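Local coordinates for galactose mutarotase-like protein (Clostridium acetobutylicum, PDB 3OS7) that probably binds carbohydrate and may interconvert the anomers of aldose sugars, as aldose 1-epimerases do, at residues A[242-247]-A[290-295]. Sequence-based numbering, arbitrary orientation. Where two conformers were deposited one is given.
Sequences SHPIES and NDMGDK
Asn290 lays its side-chain amide against the backbone of 243-245 and uses both ends of it. Asn290 ND2 gives a nearly straight bond (165°) to His243 O at 2.8 Å, with that oxygen in the amide plane; ND2 also hydrogen-bonds to Val240 O. Asn290 OD1 takes Ile245 N at 2.9 Å, the donor standing above the carbonyl plane rather than on a lone pair. The main chain adds its own bond, Asn290 N to Ile245 O at 3.2 Å. CB already points at 243-245, and chi1 of 66°, with CG between the backbone N and the carbonyl carbon, lays the amide along that backbone; bonds at both ends then fix its flip. This is the close-packed, buried side: Ile245 crosses the amide at about a right angle, Ile245 CB 3.8 Å from Asn290 ND2, and packs onward against Val238, Val240 and Ile288. Gly293 N bonds to Asn290 O, holding the turn compact. The outer side is thin and faces solvent. There the exposed Pro244 and selenomethionine Met292 share one close carbon contact, Pro244 CG to Met292 CE at 3.5 Å, and beside it a water accepts from Met292 N and donates to Ile245 O, bridging the segments. Farther out, Lys295 NZ ties the turn to itself through Asp291 O and a salt bridge to Asp294. Within the beta-rich fold of the mutarotase family, the Asn290 N to Ile245 O bond carries the antiparallel pairing of strands 246-256 and 285-289, where Ser247 bonds to Ile288, one step past the strand end; the amide then takes over in the loop leading to strand 297-303.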
loop_
_atom_site.group_PDB
_atom_site.type_symbol
_atom_site.label_atom_id
_atom_site.label_comp_id
_atom_site.label_asym_id
_atom_site.label_seq_id
_atom_site.Cartn_x
_atom_site.Cartn_y
_atom_site.Cartn_z
ATOM N N SER A 242 11.851 16.618 6.938
ATOM C CA SER A 242 12.919 17.264 7.711
ATOM C C SER A 242 14.042 16.315 8.129
ATOM O O SER A 242 15.166 16.745 8.307
ATOM C CB SER A 242 12.357 18.029 8.917
ATOM O OG SER A 242 11.523 17.205 9.699
ATOM N N HIS A 243 13.770 15.026 8.255
ATOM C CA HIS A 243 14.805 14.078 8.656
ATOM C C HIS A 243 14.365 12.652 8.335
ATOM O O HIS A 243 13.209 12.454 8.011
ATOM C CB HIS A 243 15.079 14.226 10.169
ATOM C CG HIS A 243 13.859 14.040 11.012
ATOM N ND1 HIS A 243 13.386 12.798 11.375
ATOM C CD2 HIS A 243 12.992 14.940 11.534
ATOM C CE1 HIS A 243 12.279 12.939 12.084
ATOM N NE2 HIS A 243 12.018 14.230 12.197
ATOM N N PRO A 244 15.274 11.661 8.449
ATOM C CA PRO A 244 14.877 10.287 8.147
ATOM C C PRO A 244 13.836 9.777 9.149
ATOM O O PRO A 244 13.932 10.029 10.355
ATOM C CB PRO A 244 16.177 9.499 8.273
ATOM C CG PRO A 244 17.236 10.499 7.942
ATOM C CD PRO A 244 16.742 11.776 8.582
ATOM N N ILE A 245 12.854 9.075 8.612
ATOM C CA ILE A 245 11.750 8.499 9.387
ATOM C C ILE A 245 11.598 7.079 8.920
ATOM O O ILE A 245 11.564 6.830 7.724
ATOM C CB ILE A 245 10.417 9.256 9.136
ATOM C CG1 ILE A 245 10.485 10.650 9.756
ATOM C CG2 ILE A 245 9.221 8.440 9.749
ATOM C CD1 ILE A 245 9.372 11.639 9.346
ATOM N N GLU A 246 11.531 6.150 9.869
ATOM C CA GLU A 246 11.207 4.741 9.581
ATOM C C GLU A 246 10.567 4.196 10.842
ATOM O O GLU A 246 11.267 3.902 11.814
ATOM C CB GLU A 246 12.447 3.920 9.181
ATOM C CG GLU A 246 12.106 2.493 8.758
ATOM C CD GLU A 246 13.321 1.645 8.329
ATOM O OE1 GLU A 246 14.427 2.199 8.141
ATOM O OE2 GLU A 246 13.138 0.414 8.175
ATOM N N SER A 247 9.231 4.122 10.852
ATOM C CA SER A 247 8.519 3.825 12.095
ATOM C C SER A 247 7.352 2.884 11.882
ATOM O O SER A 247 6.674 2.934 10.865
ATOM C CB SER A 247 7.972 5.116 12.677
ATOM O OG SER A 247 9.007 6.009 13.056
ATOM N N ASN A 290 10.326 7.422 4.847
ATOM C CA ASN A 290 10.474 8.516 3.881
ATOM C C ASN A 290 11.790 8.483 3.076
ATOM O O ASN A 290 12.133 9.492 2.490
ATOM C CB ASN A 290 10.321 9.870 4.565
ATOM C CG ASN A 290 11.448 10.163 5.554
ATOM O OD1 ASN A 290 12.306 9.307 5.800
ATOM N ND2 ASN A 290 11.439 11.373 6.140
ATOM N N ASP A 291 12.500 7.344 3.082
ATOM C CA ASP A 291 13.719 7.164 2.302
ATOM C C ASP A 291 14.704 8.324 2.537
ATOM O O ASP A 291 15.157 8.940 1.592
ATOM C CB ASP A 291 13.366 7.037 0.811
ATOM C CG ASP A 291 14.496 6.408 -0.025
ATOM O OD1 ASP A 291 15.582 6.125 0.529
ATOM O OD2 ASP A 291 14.293 6.195 -1.249
HETATM N N MSE A 292 14.971 8.610 3.817
HETATM C CA MSE A 292 15.846 9.689 4.296
HETATM C C MSE A 292 15.224 11.092 4.269
HETATM O O MSE A 292 15.772 11.995 4.881
HETATM C CB MSE A 292 17.203 9.704 3.573
HETATM C CG MSE A 292 17.953 8.397 3.557
HETATM SE SE MSE A 292 18.160 7.592 5.325
HETATM C CE MSE A 292 19.580 8.739 6.047
ATOM N N GLY A 293 14.078 11.259 3.604
ATOM C CA GLY A 293 13.343 12.523 3.550
ATOM C C GLY A 293 13.863 13.546 2.547
ATOM O O GLY A 293 13.444 14.701 2.547
ATOM N N ASP A 294 14.770 13.128 1.683
ATOM C CA ASP A 294 15.413 14.077 0.759
ATOM C C ASP A 294 15.108 13.764 -0.704
ATOM O O ASP A 294 15.768 14.281 -1.598
ATOM C CB ASP A 294 16.928 14.106 1.016
ATOM C CG ASP A 294 17.588 12.775 0.768
ATOM O OD1 ASP A 294 16.885 11.736 0.613
ATOM O OD2 ASP A 294 18.832 12.758 0.737
ATOM N N LYS A 295 14.086 12.942 -0.957
ATOM C CA LYS A 295 13.746 12.527 -2.323
ATOM C C LYS A 295 12.343 12.931 -2.803
ATOM O O LYS A 295 11.873 12.440 -3.826
ATOM C CB LYS A 295 13.986 11.026 -2.458
ATOM C CG LYS A 295 15.439 10.631 -2.128
ATOM C CD LYS A 295 15.655 9.125 -2.232
ATOM C CE LYS A 295 17.009 8.687 -1.710
ATOM N NZ LYS A 295 17.282 9.078 -0.274
HETATM O O HOH W 1 14.073 6.869 6.088
#